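Local coordinates for protein SSD1 (Saccharomyces cerevisiae S288C, PDB 7AM1) that binds mRNA untranslated regions as a translational repressor, being a non-enzymatic member of the RNase II family of ribonucleases, at residues Thr521-Glu531 / Glu624-Ala634. Numbering follows the deposited sequence.
Sequences TLSLLESLDDE and EILLFKTMPRA
Helix 523-529 runs nearly parallel to helix 624-629 in the RNB domain, their axes 9.5 Å apart at 21°, and the chain beyond the second helix bends over the C-terminal end of the first. At the opposite end E624, extended with CG anti to the backbone N (chi1 -174°), reaches the first-turn amides: OE2 accepts from L524 N at 2.8 Å, on its syn side but out of plane, and weakly from L525 N. A carboxylate suits these N-H groups, which lack partners within the helix.

Between the polar ends, L524, L525 and L528 pack their branched ends against I625, flat F628 and flexible M631. L528 CD2 lies 3.6 Å from F628 CE1, while its CD1 meets M631 CE. A634 N donates to L528 O at 2.9 Å, almost straight.

R633 NE and NH2 bind S527 O side-on, while NH1 and NH2 meet E531 OE1 end-on in a salt bridge, one guanidinium serving carbonyl and carboxylate. A leucine here would probably leave S527 O without a side-chain donor, E531 more dependent on K703, and D704 short of a partner. The R633 guanidinium and E531 carboxylate planes stand 65° apart, R633 NH2 taking the anti lone pair of E531 OE1 at 2.9 Å.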
loop_
_atom_site.group_PDB
_atom_site.type_symbol
_atom_site.label_atom_id
_atom_site.label_comp_id
_atom_site.label_asym_id
_atom_site.label_seq_id
_atom_site.Cartn_x
_atom_site.Cartn_y
_atom_site.Cartn_z
ATOM N N THR A 521 0.848 -7.453 15.893
ATOM C CA THR A 521 1.243 -7.817 14.540
ATOM C C THR A 521 1.649 -6.562 13.773
ATOM O O THR A 521 1.453 -5.432 14.228
ATOM C CB THR A 521 0.098 -8.564 13.834
ATOM O OG1 THR A 521 0.586 -9.204 12.649
ATOM C CG2 THR A 521 -1.042 -7.608 13.477
ATOM N N LEU A 522 2.244 -6.767 12.604
ATOM C CA LEU A 522 2.790 -5.676 11.800
ATOM C C LEU A 522 1.955 -5.574 10.527
ATOM O O LEU A 522 2.273 -6.177 9.499
ATOM C CB LEU A 522 4.263 -5.909 11.510
ATOM C CG LEU A 522 5.145 -5.999 12.760
ATOM C CD1 LEU A 522 6.575 -6.360 12.374
ATOM C CD2 LEU A 522 5.106 -4.690 13.565
ATOM N N SER A 523 0.880 -4.787 10.605
ATOM C CA SER A 523 -0.060 -4.700 9.496
ATOM C C SER A 523 0.565 -4.045 8.275
ATOM O O SER A 523 0.269 -4.431 7.139
ATOM C CB SER A 523 -1.299 -3.920 9.924
ATOM O OG SER A 523 -2.211 -3.831 8.849
ATOM N N LEU A 524 1.430 -3.052 8.481
ATOM C CA LEU A 524 2.018 -2.356 7.342
ATOM C C LEU A 524 3.032 -3.246 6.628
ATOM O O LEU A 524 3.084 -3.270 5.392
ATOM C CB LEU A 524 2.650 -1.038 7.802
ATOM C CG LEU A 524 1.686 -0.033 8.455
ATOM C CD1 LEU A 524 2.398 1.250 8.868
ATOM C CD2 LEU A 524 0.495 0.299 7.565
ATOM N N LEU A 525 3.831 -4.009 7.376
ATOM C CA LEU A 525 4.773 -4.906 6.713
ATOM C C LEU A 525 4.034 -5.963 5.894
ATOM O O LEU A 525 4.471 -6.315 4.794
ATOM C CB LEU A 525 5.707 -5.561 7.726
ATOM C CG LEU A 525 6.606 -4.631 8.548
ATOM C CD1 LEU A 525 7.798 -5.412 9.104
ATOM C CD2 LEU A 525 7.073 -3.416 7.763
ATOM N N GLU A 526 2.901 -6.465 6.395
ATOM C CA GLU A 526 2.102 -7.391 5.593
ATOM C C GLU A 526 1.755 -6.779 4.238
ATOM O O GLU A 526 1.829 -7.457 3.205
ATOM C CB GLU A 526 0.835 -7.794 6.353
ATOM C CG GLU A 526 -0.320 -8.333 5.496
ATOM C CD GLU A 526 -0.027 -9.659 4.805
ATOM O OE1 GLU A 526 1.001 -10.302 5.115
ATOM O OE2 GLU A 526 -0.850 -10.066 3.955
ATOM N N SER A 527 1.401 -5.487 4.218
ATOM C CA SER A 527 0.970 -4.847 2.980
ATOM C C SER A 527 2.116 -4.662 1.995
ATOM O O SER A 527 1.859 -4.371 0.822
ATOM C CB SER A 527 0.290 -3.497 3.271
ATOM O OG SER A 527 1.224 -2.469 3.540
ATOM N N LEU A 528 3.367 -4.801 2.438
ATOM C CA LEU A 528 4.471 -4.878 1.493
ATOM C C LEU A 528 4.411 -6.144 0.650
ATOM O O LEU A 528 4.970 -6.162 -0.450
ATOM C CB LEU A 528 5.812 -4.820 2.224
ATOM C CG LEU A 528 6.175 -3.489 2.885
ATOM C CD1 LEU A 528 7.383 -3.672 3.797
ATOM C CD2 LEU A 528 6.448 -2.410 1.831
ATOM N N ASP A 529 3.755 -7.203 1.128
ATOM C CA ASP A 529 3.704 -8.432 0.351
ATOM C C ASP A 529 2.379 -8.656 -0.359
ATOM O O ASP A 529 2.373 -9.198 -1.465
ATOM C CB ASP A 529 3.980 -9.657 1.227
ATOM C CG ASP A 529 4.140 -10.914 0.402
ATOM O OD1 ASP A 529 5.141 -10.992 -0.343
ATOM O OD2 ASP A 529 3.261 -11.801 0.474
ATOM N N ASP A 530 1.264 -8.219 0.216
ATOM C CA ASP A 530 -0.040 -8.621 -0.289
ATOM C C ASP A 530 -1.052 -7.545 0.070
ATOM O O ASP A 530 -0.770 -6.632 0.849
ATOM C CB ASP A 530 -0.421 -9.987 0.300
ATOM C CG ASP A 530 -1.413 -10.752 -0.548
ATOM O OD1 ASP A 530 -1.706 -10.331 -1.685
ATOM O OD2 ASP A 530 -1.909 -11.790 -0.053
ATOM N N GLU A 531 -2.236 -7.653 -0.520
ATOM C CA GLU A 531 -3.335 -6.750 -0.215
ATOM C C GLU A 531 -4.396 -7.465 0.610
ATOM O O GLU A 531 -4.543 -8.688 0.549
ATOM C CB GLU A 531 -3.976 -6.203 -1.493
ATOM C CG GLU A 531 -3.001 -5.532 -2.452
ATOM C CD GLU A 531 -2.283 -6.516 -3.351
ATOM O OE1 GLU A 531 -1.037 -6.582 -3.278
ATOM O OE2 GLU A 531 -2.963 -7.231 -4.127
ATOM N N GLU A 624 6.751 1.398 13.366
ATOM C CA GLU A 624 6.445 0.594 12.187
ATOM C C GLU A 624 6.222 1.483 10.968
ATOM O O GLU A 624 6.681 1.159 9.865
ATOM C CB GLU A 624 5.218 -0.288 12.426
ATOM C CG GLU A 624 4.957 -1.257 11.269
ATOM C CD GLU A 624 3.654 -2.022 11.399
ATOM O OE1 GLU A 624 2.950 -1.849 12.416
ATOM O OE2 GLU A 624 3.325 -2.781 10.464
ATOM N N ILE A 625 5.513 2.603 11.143
ATOM C CA ILE A 625 5.312 3.525 10.028
ATOM C C ILE A 625 6.660 3.968 9.473
ATOM O O ILE A 625 6.893 3.936 8.260
ATOM C CB ILE A 625 4.450 4.728 10.460
ATOM C CG1 ILE A 625 2.994 4.296 10.673
ATOM C CG2 ILE A 625 4.525 5.844 9.416
ATOM C CD1 ILE A 625 2.126 5.337 11.391
ATOM N N LEU A 626 7.582 4.356 10.359
ATOM C CA LEU A 626 8.908 4.779 9.916
ATOM C C LEU A 626 9.626 3.662 9.166
ATOM O O LEU A 626 10.247 3.901 8.123
ATOM C CB LEU A 626 9.736 5.234 11.117
ATOM C CG LEU A 626 9.202 6.450 11.880
ATOM C CD1 LEU A 626 10.095 6.769 13.066
ATOM C CD2 LEU A 626 9.073 7.656 10.973
ATOM N N LEU A 627 9.559 2.434 9.686
ATOM C CA LEU A 627 10.198 1.307 9.018
ATOM C C LEU A 627 9.566 1.053 7.656
ATOM O O LEU A 627 10.269 0.860 6.659
ATOM C CB LEU A 627 10.100 0.065 9.902
ATOM C CG LEU A 627 10.662 -1.231 9.320
ATOM C CD1 LEU A 627 12.129 -1.063 8.975
ATOM C CD2 LEU A 627 10.466 -2.372 10.295
ATOM N N PHE A 628 8.234 1.090 7.594
ATOM C CA PHE A 628 7.512 0.817 6.357
ATOM C C PHE A 628 7.959 1.738 5.229
ATOM O O PHE A 628 8.004 1.319 4.064
ATOM C CB PHE A 628 6.013 0.952 6.642
ATOM C CG PHE A 628 5.139 0.868 5.432
ATOM C CD1 PHE A 628 4.867 -0.351 4.839
ATOM C CD2 PHE A 628 4.553 2.007 4.909
ATOM C CE1 PHE A 628 4.046 -0.427 3.731
ATOM C CE2 PHE A 628 3.733 1.936 3.800
ATOM C CZ PHE A 628 3.479 0.715 3.212
ATOM N N LYS A 629 8.329 2.979 5.558
ATOM C CA LYS A 629 8.701 3.949 4.542
ATOM C C LYS A 629 10.034 3.644 3.886
ATOM O O LYS A 629 10.300 4.154 2.792
ATOM C CB LYS A 629 8.826 5.345 5.146
ATOM C CG LYS A 629 7.577 5.938 5.686
ATOM C CD LYS A 629 7.902 7.323 6.202
ATOM C CE LYS A 629 6.714 7.964 6.852
ATOM N NZ LYS A 629 6.898 9.424 6.877
ATOM N N THR A 630 10.873 2.828 4.510
ATOM C CA THR A 630 12.201 2.576 3.973
ATOM C C THR A 630 12.222 1.464 2.937
ATOM O O THR A 630 13.286 1.188 2.373
ATOM C CB THR A 630 13.172 2.234 5.107
ATOM O OG1 THR A 630 12.828 0.960 5.667
ATOM C CG2 THR A 630 13.125 3.300 6.191
ATOM N N MET A 631 11.082 0.834 2.659
ATOM C CA MET A 631 11.092 -0.382 1.868
ATOM C C MET A 631 10.108 -0.334 0.711
ATOM O O MET A 631 8.976 0.133 0.871
ATOM C CB MET A 631 10.755 -1.590 2.743
ATOM C CG MET A 631 11.938 -2.112 3.495
ATOM S SD MET A 631 11.534 -3.604 4.397
ATOM C CE MET A 631 10.488 -2.934 5.688
ATOM N N PRO A 632 10.505 -0.825 -0.458
ATOM C CA PRO A 632 9.540 -1.043 -1.533
ATOM C C PRO A 632 8.795 -2.348 -1.289
ATOM O O PRO A 632 9.190 -3.184 -0.475
ATOM C CB PRO A 632 10.421 -1.125 -2.780
ATOM C CG PRO A 632 11.667 -1.797 -2.269
ATOM C CD PRO A 632 11.856 -1.280 -0.846
ATOM N N ARG A 633 7.707 -2.516 -2.028
ATOM C CA ARG A 633 6.958 -3.756 -1.971
ATOM C C ARG A 633 7.780 -4.925 -2.502
ATOM O O ARG A 633 8.794 -4.750 -3.182
ATOM C CB ARG A 633 5.674 -3.639 -2.778
ATOM C CG ARG A 633 4.713 -2.617 -2.232
ATOM C CD ARG A 633 3.367 -2.863 -2.840
ATOM N NE ARG A 633 2.550 -3.733 -2.007
ATOM C CZ ARG A 633 1.638 -4.584 -2.467
ATOM N NH1 ARG A 633 1.436 -4.720 -3.772
ATOM N NH2 ARG A 633 0.930 -5.305 -1.608
ATOM N N ALA A 634 7.330 -6.130 -2.163
ATOM C CA ALA A 634 7.942 -7.355 -2.656
ATOM C C ALA A 634 7.777 -7.464 -4.173
ATOM O O ALA A 634 6.970 -6.760 -4.791
ATOM C CB ALA A 634 7.319 -8.568 -1.961
HETATM O O HOH W 1 0.878 -3.057 12.798
#